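Long-range contacts in Alr2269 protein (Nostoc sp., PDB 3MC8), which probably forms, with its chain of POTRA domains, the periplasmic part of an Omp85-type outer-membrane protein that handles polypeptide substrates: residues Ser225-Asn230 with Val301-Glu306; Gln146-Thr151 with Glu218-Asn223. All blocks are in the same frame, centred on the assembly; numbering follows the deposited sequence.

Contact 1. Residues Ser225-Asn230 with Val301-Glu306; sequences SVRFRN and VVNVVE
The carbonyl oxygen of Ser225 takes two donors from the neighbouring strand. Val302 N lies 2.8 Å from Ser225 O with a nearly straight N-H (170°), and a weaker CA-H contact brings Val301 CA to 3.4 Å from Ser225 O. This is the parallel-strand pattern, in which a residue of one strand gives its N-H to the residue before its partner and takes the N-H of the residue after it. Thus Arg227 N donates to Val302 O at 2.8 Å and Arg227 O receives Val304 N at 2.9 Å; a longer bond from Arg229 N to Val304 O ends the series. Beyond that the strands part, and a water 2.8 Å from both Arg229 O and Glu306 N spans the gap.

The side chains sort onto two faces. On one, Phe228 turns its CG beside its own backbone N (chi1 -66°), which sets the ring alongside Val304, with Phe228 CE2 3.9 Å from Val304 CG1. The Glu306 carboxylate approaches the same ring obliquely, Glu306 CD lying 3.8 Å from Phe228 CE2, while its oxygens are bonded to Arg246 N and Thr247 OG1. Helix 249-253 covers this face through Val226 and Phe228. On the opposite face Arg227 CB meets Val301 CG1. Arg229 runs extended from CG to NE beside Asn303, guanidinium and amide planes 33° apart, and Arg229 NE comes to 3.8 Å from Asn303 OD1. Arg229 NH1 is paired with Asp235, and Asn303 ND2 with Asn286 of strand 282-291.

The first strand of a POTRA-type β-α-α-β-β unit, at the sheet edge, thus pairs in parallel with the last, the middle strand of the order 221-229, 298-306, 282-291. The chemistry implies a division of labour: main-chain bonds join the strands, whereas Arg229, Asn303 and Glu306 spend their polar ends on other parts of the domain.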
ATOM      1  N   SER A 225      10.905  -3.361 -22.890  1.00 39.50           N
ATOM      2  CA  SER A 225      11.105  -4.109 -24.141  1.00 39.13           C
ATOM      3  C   SER A 225      10.042  -3.755 -25.114  1.00 38.53           C
ATOM      4  O   SER A 225       9.134  -3.030 -24.774  1.00 38.99           O
ATOM      5  CB  SER A 225      11.085  -5.608 -23.888  1.00 39.78           C
ATOM      6  OG  SER A 225       9.844  -6.002 -23.321  1.00 40.14           O
ATOM      7  N   VAL A 226      10.141  -4.283 -26.325  1.00 38.54           N
ATOM      8  CA  VAL A 226       9.279  -3.876 -27.429  1.00 37.44           C
ATOM      9  C   VAL A 226       8.649  -5.133 -27.943  1.00 39.16           C
ATOM     10  O   VAL A 226       9.307  -6.153 -28.118  1.00 39.05           O
ATOM     11  CB  VAL A 226      10.079  -3.187 -28.571  1.00 36.94           C
ATOM     12  CG1 VAL A 226       9.168  -2.757 -29.739  1.00 33.85           C
ATOM     13  CG2 VAL A 226      10.791  -2.006 -28.041  1.00 34.42           C
ATOM     14  N   ARG A 227       7.361  -5.066 -28.188  1.00 40.66           N
ATOM     15  CA  ARG A 227       6.658  -6.226 -28.657  1.00 42.63           C
ATOM     16  C   ARG A 227       5.725  -5.814 -29.762  1.00 43.06           C
ATOM     17  O   ARG A 227       4.978  -4.858 -29.625  1.00 42.16           O
ATOM     18  CB  ARG A 227       5.890  -6.862 -27.516  1.00 43.48           C
ATOM     19  CG  ARG A 227       4.704  -7.690 -27.952  1.00 48.78           C
ATOM     20  CD  ARG A 227       4.565  -8.992 -27.208  1.00 56.20           C
ATOM     21  NE  ARG A 227       5.405 -10.039 -27.823  1.00 64.60           N
ATOM     22  CZ  ARG A 227       5.404 -11.337 -27.467  1.00 70.22           C
ATOM     23  NH1 ARG A 227       4.600 -11.790 -26.490  1.00 71.98           N
ATOM     24  NH2 ARG A 227       6.215 -12.196 -28.094  1.00 71.77           N
ATOM     25  N   PHE A 228       5.778  -6.571 -30.846  1.00 44.72           N
ATOM     26  CA  PHE A 228       4.965  -6.341 -32.013  1.00 45.64           C
ATOM     27  C   PHE A 228       3.746  -7.216 -32.045  1.00 48.88           C
ATOM     28  O   PHE A 228       3.848  -8.434 -31.892  1.00 49.15           O
ATOM     29  CB  PHE A 228       5.792  -6.607 -33.248  1.00 45.31           C
ATOM     30  CG  PHE A 228       6.906  -5.646 -33.417  1.00 41.58           C
ATOM     31  CD1 PHE A 228       8.106  -5.851 -32.791  1.00 36.87           C
ATOM     32  CD2 PHE A 228       6.726  -4.494 -34.155  1.00 39.92           C
ATOM     33  CE1 PHE A 228       9.118  -4.961 -32.905  1.00 36.81           C
ATOM     34  CE2 PHE A 228       7.755  -3.576 -34.292  1.00 38.67           C
ATOM     35  CZ  PHE A 228       8.957  -3.810 -33.680  1.00 37.74           C
ATOM     36  N   ARG A 229       2.592  -6.595 -32.282  1.00 51.83           N
ATOM     37  CA  ARG A 229       1.375  -7.345 -32.515  1.00 55.53           C
ATOM     38  C   ARG A 229       0.658  -6.904 -33.787  1.00 58.31           C
ATOM     39  O   ARG A 229       1.080  -5.960 -34.474  1.00 57.65           O
ATOM     40  CB  ARG A 229       0.423  -7.168 -31.355  1.00 56.01           C
ATOM     41  CG  ARG A 229       0.970  -7.446 -29.955  1.00 58.06           C
ATOM     42  CD  ARG A 229      -0.146  -7.078 -28.981  1.00 62.27           C
ATOM     43  NE  ARG A 229       0.158  -7.166 -27.559  1.00 66.74           N
ATOM     44  CZ  ARG A 229       0.393  -8.303 -26.894  1.00 70.27           C
ATOM     45  NH1 ARG A 229       0.417  -9.483 -27.514  1.00 72.07           N
ATOM     46  NH2 ARG A 229       0.635  -8.259 -25.591  1.00 70.38           N
ATOM     47  N   ASN A 230      -0.429  -7.616 -34.090  1.00 62.33           N
ATOM     48  CA  ASN A 230      -1.359  -7.226 -35.146  1.00 65.69           C
ATOM     49  C   ASN A 230      -2.491  -6.395 -34.569  1.00 68.53           C
ATOM     50  O   ASN A 230      -2.650  -6.296 -33.339  1.00 68.58           O
ATOM     51  CB  ASN A 230      -1.904  -8.444 -35.895  1.00 66.70           C
ATOM     52  CG  ASN A 230      -2.723  -9.385 -35.010  1.00 68.10           C
ATOM     53  OD1 ASN A 230      -3.449  -8.952 -34.112  1.00 68.98           O
ATOM     54  ND2 ASN A 230      -2.610 -10.683 -35.272  1.00 68.18           N
ATOM     55  N   VAL A 301       6.495  -2.992 -21.306  1.00 37.96           N
ATOM     56  CA  VAL A 301       6.496  -3.473 -22.656  1.00 37.76           C
ATOM     57  C   VAL A 301       5.855  -2.422 -23.527  1.00 38.02           C
ATOM     58  O   VAL A 301       4.724  -2.006 -23.256  1.00 40.15           O
ATOM     59  CB  VAL A 301       5.665  -4.766 -22.793  1.00 38.45           C
ATOM     60  CG1 VAL A 301       5.554  -5.191 -24.266  1.00 37.07           C
ATOM     61  CG2 VAL A 301       6.297  -5.885 -21.989  1.00 38.31           C
ATOM     62  N   VAL A 302       6.533  -1.985 -24.583  1.00 37.22           N
ATOM     63  CA  VAL A 302       5.911  -1.075 -25.498  1.00 36.69           C
ATOM     64  C   VAL A 302       5.419  -1.952 -26.604  1.00 38.23           C
ATOM     65  O   VAL A 302       6.226  -2.615 -27.294  1.00 40.01           O
ATOM     66  CB  VAL A 302       6.879  -0.051 -26.070  1.00 36.68           C
ATOM     67  CG1 VAL A 302       6.132   0.894 -26.950  1.00 35.63           C
ATOM     68  CG2 VAL A 302       7.585   0.712 -24.966  1.00 34.43           C
ATOM     69  N   ASN A 303       4.108  -1.961 -26.777  1.00 38.38           N
ATOM     70  CA  ASN A 303       3.429  -2.796 -27.761  1.00 39.63           C
ATOM     71  C   ASN A 303       3.091  -1.947 -28.958  1.00 40.60           C
ATOM     72  O   ASN A 303       2.562  -0.842 -28.811  1.00 41.30           O
ATOM     73  CB  ASN A 303       2.097  -3.335 -27.201  1.00 39.80           C
ATOM     74  CG  ASN A 303       2.276  -4.134 -25.956  1.00 40.44           C
ATOM     75  OD1 ASN A 303       2.917  -5.186 -25.961  1.00 43.96           O
ATOM     76  ND2 ASN A 303       1.730  -3.638 -24.865  1.00 39.28           N
ATOM     77  N   VAL A 304       3.307  -2.488 -30.141  1.00 41.68           N
ATOM     78  CA  VAL A 304       3.340  -1.665 -31.334  1.00 42.86           C
ATOM     79  C   VAL A 304       2.686  -2.405 -32.477  1.00 43.84           C
ATOM     80  O   VAL A 304       2.983  -3.547 -32.700  1.00 44.82           O
ATOM     81  CB  VAL A 304       4.810  -1.364 -31.694  1.00 42.41           C
ATOM     82  CG1 VAL A 304       4.923  -1.137 -33.131  1.00 44.98           C
ATOM     83  CG2 VAL A 304       5.305  -0.160 -30.947  1.00 40.39           C
ATOM     84  N   VAL A 305       1.778  -1.779 -33.188  1.00 45.41           N
ATOM     85  CA  VAL A 305       1.224  -2.400 -34.386  1.00 46.96           C
ATOM     86  C   VAL A 305       1.780  -1.688 -35.586  1.00 48.23           C
ATOM     87  O   VAL A 305       1.538  -0.501 -35.751  1.00 47.69           O
ATOM     88  CB  VAL A 305      -0.291  -2.295 -34.455  1.00 47.88           C
ATOM     89  CG1 VAL A 305      -0.765  -2.948 -35.769  1.00 48.35           C
ATOM     90  CG2 VAL A 305      -0.921  -2.939 -33.235  1.00 44.53           C
ATOM     91  N   GLU A 306       2.532  -2.411 -36.406  1.00 50.73           N
ATOM     92  CA  GLU A 306       3.226  -1.812 -37.549  1.00 52.98           C
ATOM     93  C   GLU A 306       2.285  -1.371 -38.656  1.00 56.27           C
ATOM     94  O   GLU A 306       1.278  -2.003 -38.915  1.00 56.75           O
ATOM     95  CB  GLU A 306       4.290  -2.754 -38.094  1.00 53.00           C
ATOM     96  CG  GLU A 306       5.653  -2.381 -37.581  1.00 52.85           C
ATOM     97  CD  GLU A 306       6.775  -3.305 -38.000  1.00 53.05           C
ATOM     98  OE1 GLU A 306       6.569  -4.536 -38.226  1.00 53.56           O
ATOM     99  OE2 GLU A 306       7.891  -2.762 -38.067  1.00 50.35           O
TER
HETATM  100  O   HOH W   1       3.258  -5.119 -35.967  1.00 44.12           O

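Contact 2. Residues Gln146-Thr151 with Glu218-Asn223; sequences QANPGT and EGVVEN
Asn148 OD1 accepts the backbone N-H of Glu218 at 2.9 Å, Glu218 N standing almost in line with the C=O of the amide: a worked case of a side chain reading the main chain of its partner. As modelled, Asn148 ND2 faces Glu218 OE1, but the separation is too short to be trusted, and this second pairing remains doubtful. ND2 is also bonded to Val153 O.

Two conformations make the match. With CG beside its own backbone N (chi1 -42°), Asn148 projects its amide across the gap toward the start of the 218-223 segment. Glu218 has its CG likewise beside the backbone N and then runs straight on (chi2 172°), which carries the carboxylate alongside the amide to its ND2 end; the two side chains cross at about a right angle, their flat groups 57° apart. The methyl of Ala147 touches the carboxylate, Ala147 CB lying 3.8 Å from Glu218 OE2, while Val220 closes in on the amide with Val220 CG2 3.8 Å from Asn148 OD1. On the main chain of the same asparagine, Thr151 OG1 donates to Asn148 O at 2.6 Å, from above the carbonyl plane, across the loop that contains the cis Pro149-Gly150 peptide.

Glu218 OE2 is shared with Ser155 OG and with Tyr190 OH of helix 176-192. The whole cluster lies just past the ends of the parallel strands 142-147 and 211-217, where the chain leaves the second POTRA sheet; Gly219 and Val220 then make backbone bonds to Phe264 and Val298 as strand 221-229 begins the third.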
ATOM      1  N   GLN A 146      10.030   6.380   3.394  1.00 68.64           N
ATOM      2  CA  GLN A 146      11.263   5.781   2.977  1.00 69.85           C
ATOM      3  C   GLN A 146      11.020   5.218   1.571  1.00 68.47           C
ATOM      4  O   GLN A 146      10.330   4.210   1.411  1.00 67.26           O
ATOM      5  CB  GLN A 146      11.619   4.736   4.015  1.00 70.84           C
ATOM      6  CG  GLN A 146      13.070   4.499   4.215  1.00 75.45           C
ATOM      7  CD  GLN A 146      13.510   3.259   3.492  1.00 79.34           C
ATOM      8  OE1 GLN A 146      14.240   2.411   4.042  1.00 81.92           O
ATOM      9  NE2 GLN A 146      13.048   3.125   2.242  1.00 80.07           N
ATOM     10  N   ALA A 147      11.550   5.907   0.558  1.00 68.17           N
ATOM     11  CA  ALA A 147      11.225   5.613  -0.842  1.00 67.05           C
ATOM     12  C   ALA A 147      12.153   4.572  -1.437  1.00 67.94           C
ATOM     13  O   ALA A 147      13.363   4.627  -1.244  1.00 69.28           O
ATOM     14  CB  ALA A 147      11.237   6.887  -1.692  1.00 66.79           C
ATOM     15  N   ASN A 148      11.553   3.610  -2.134  1.00 67.57           N
ATOM     16  CA  ASN A 148      12.271   2.657  -2.977  1.00 69.00           C
ATOM     17  C   ASN A 148      13.446   2.054  -2.223  1.00 72.57           C
ATOM     18  O   ASN A 148      14.598   2.396  -2.447  1.00 74.98           O
ATOM     19  CB  ASN A 148      12.676   3.318  -4.299  1.00 67.95           C
ATOM     20  CG  ASN A 148      11.558   4.178  -4.873  1.00 64.18           C
ATOM     21  OD1 ASN A 148      10.453   3.684  -5.148  1.00 60.37           O
ATOM     22  ND2 ASN A 148      11.819   5.468  -5.016  1.00 56.80           N
ATOM     23  N   PRO A 149      13.137   1.183  -1.278  1.00 74.55           N
ATOM     24  CA  PRO A 149      14.142   0.433  -0.568  1.00 77.85           C
ATOM     25  C   PRO A 149      14.287  -0.946  -1.211  1.00 79.66           C
ATOM     26  O   PRO A 149      13.295  -1.474  -1.703  1.00 79.15           O
ATOM     27  CB  PRO A 149      13.509   0.288   0.804  1.00 77.64           C
ATOM     28  CG  PRO A 149      12.005   0.078   0.480  1.00 75.41           C
ATOM     29  CD  PRO A 149      11.775   0.825  -0.837  1.00 73.45           C
ATOM     30  N   GLY A 150      15.475  -1.533  -1.289  1.00 82.87           N
ATOM     31  CA  GLY A 150      16.747  -0.869  -1.155  1.00 85.37           C
ATOM     32  C   GLY A 150      17.219  -0.711  -2.591  1.00 86.04           C
ATOM     33  O   GLY A 150      17.523  -1.694  -3.301  1.00 86.84           O
ATOM     34  N   THR A 151      17.237   0.546  -3.011  1.00 85.34           N
ATOM     35  CA  THR A 151      17.571   0.930  -4.354  1.00 85.03           C
ATOM     36  C   THR A 151      18.037   2.359  -4.142  1.00 85.65           C
ATOM     37  O   THR A 151      17.720   2.989  -3.113  1.00 84.92           O
ATOM     38  CB  THR A 151      16.338   0.850  -5.314  1.00 82.51           C
ATOM     39  OG1 THR A 151      15.297   1.724  -4.856  1.00 80.62           O
ATOM     40  CG2 THR A 151      15.778  -0.572  -5.411  1.00 81.12           C
ATOM     41  N   GLU A 218       7.661   2.944  -5.315  1.00 48.74           N
ATOM     42  CA  GLU A 218       7.082   3.989  -6.148  1.00 47.50           C
ATOM     43  C   GLU A 218       6.811   3.545  -7.566  1.00 46.64           C
ATOM     44  O   GLU A 218       6.051   4.201  -8.266  1.00 46.79           O
ATOM     45  CB  GLU A 218       7.975   5.213  -6.135  1.00 48.13           C
ATOM     46  CG  GLU A 218       7.860   6.014  -4.853  1.00 49.66           C
ATOM     47  CD  GLU A 218       8.893   7.147  -4.736  1.00 52.63           C
ATOM     48  OE1 GLU A 218      10.009   7.016  -5.314  1.00 54.26           O
ATOM     49  OE2 GLU A 218       8.586   8.145  -4.027  1.00 50.31           O
ATOM     50  N   GLY A 219       7.438   2.457  -8.000  1.00 47.57           N
ATOM     51  CA  GLY A 219       7.217   1.956  -9.348  1.00 46.85           C
ATOM     52  C   GLY A 219       8.452   1.929 -10.224  1.00 46.57           C
ATOM     53  O   GLY A 219       8.422   2.259 -11.431  1.00 45.86           O
ATOM     54  N   VAL A 220       9.542   1.505  -9.613  1.00 47.03           N
ATOM     55  CA  VAL A 220      10.808   1.465 -10.287  1.00 46.76           C
ATOM     56  C   VAL A 220      10.706   0.460 -11.400  1.00 46.20           C
ATOM     57  O   VAL A 220      10.199  -0.622 -11.203  1.00 47.24           O
ATOM     58  CB  VAL A 220      11.932   1.081  -9.299  1.00 48.04           C
ATOM     59  CG1 VAL A 220      13.214   0.806 -10.051  1.00 47.34           C
ATOM     60  CG2 VAL A 220      12.130   2.198  -8.272  1.00 45.97           C
ATOM     61  N   VAL A 221      11.178   0.847 -12.569  1.00 46.33           N
ATOM     62  CA  VAL A 221      11.168   0.021 -13.772  1.00 45.80           C
ATOM     63  C   VAL A 221      12.408  -0.850 -13.788  1.00 47.76           C
ATOM     64  O   VAL A 221      13.476  -0.395 -13.494  1.00 48.85           O
ATOM     65  CB  VAL A 221      11.239   0.908 -15.002  1.00 44.50           C
ATOM     66  CG1 VAL A 221      11.151   0.088 -16.257  1.00 42.63           C
ATOM     67  CG2 VAL A 221      10.152   1.922 -14.947  1.00 43.26           C
ATOM     68  N   GLU A 222      12.260  -2.094 -14.184  1.00 49.49           N
ATOM     69  CA  GLU A 222      13.335  -3.050 -14.209  1.00 51.69           C
ATOM     70  C   GLU A 222      13.826  -3.314 -15.629  1.00 52.07           C
ATOM     71  O   GLU A 222      15.021  -3.424 -15.859  1.00 54.63           O
ATOM     72  CB  GLU A 222      12.774  -4.330 -13.648  1.00 52.89           C
ATOM     73  CG  GLU A 222      13.736  -5.445 -13.395  1.00 57.34           C
ATOM     74  CD  GLU A 222      13.034  -6.587 -12.685  1.00 62.11           C
ATOM     75  OE1 GLU A 222      12.607  -6.401 -11.507  1.00 63.57           O
ATOM     76  OE2 GLU A 222      12.873  -7.649 -13.331  1.00 66.20           O
ATOM     77  N   ASN A 223      12.906  -3.453 -16.579  1.00 50.91           N
ATOM     78  CA  ASN A 223      13.255  -3.701 -17.964  1.00 50.15           C
ATOM     79  C   ASN A 223      12.215  -3.030 -18.831  1.00 46.97           C
ATOM     80  O   ASN A 223      11.074  -2.897 -18.421  1.00 46.51           O
ATOM     81  CB  ASN A 223      13.296  -5.200 -18.249  1.00 51.81           C
ATOM     82  CG  ASN A 223      14.662  -5.827 -17.909  1.00 59.74           C
ATOM     83  OD1 ASN A 223      15.663  -5.599 -18.625  1.00 66.93           O
ATOM     84  ND2 ASN A 223      14.716  -6.620 -16.815  1.00 64.21           N
TER

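How the contacts relate
Both contacts use one continuous run of chain, residues 218-230, and lie in series with their centres about 25 Å apart. Contact 2 fastens the beginning of that run to the preceding POTRA unit through an asparagine side chain that bonds to the backbone of Glu218; contact 1 pairs its far part with strand 298-306 through the backbone. The two segments adjoin in sequence but do not otherwise touch, so strand 221-229 itself is the connection. Strand 298-306 lies next to it in the third sheet. The centre of contact 2 sits about 14 Å from the chain centre and that of contact 1 about 31 Å, tracing the path from the interdomain junction outward into the last unit.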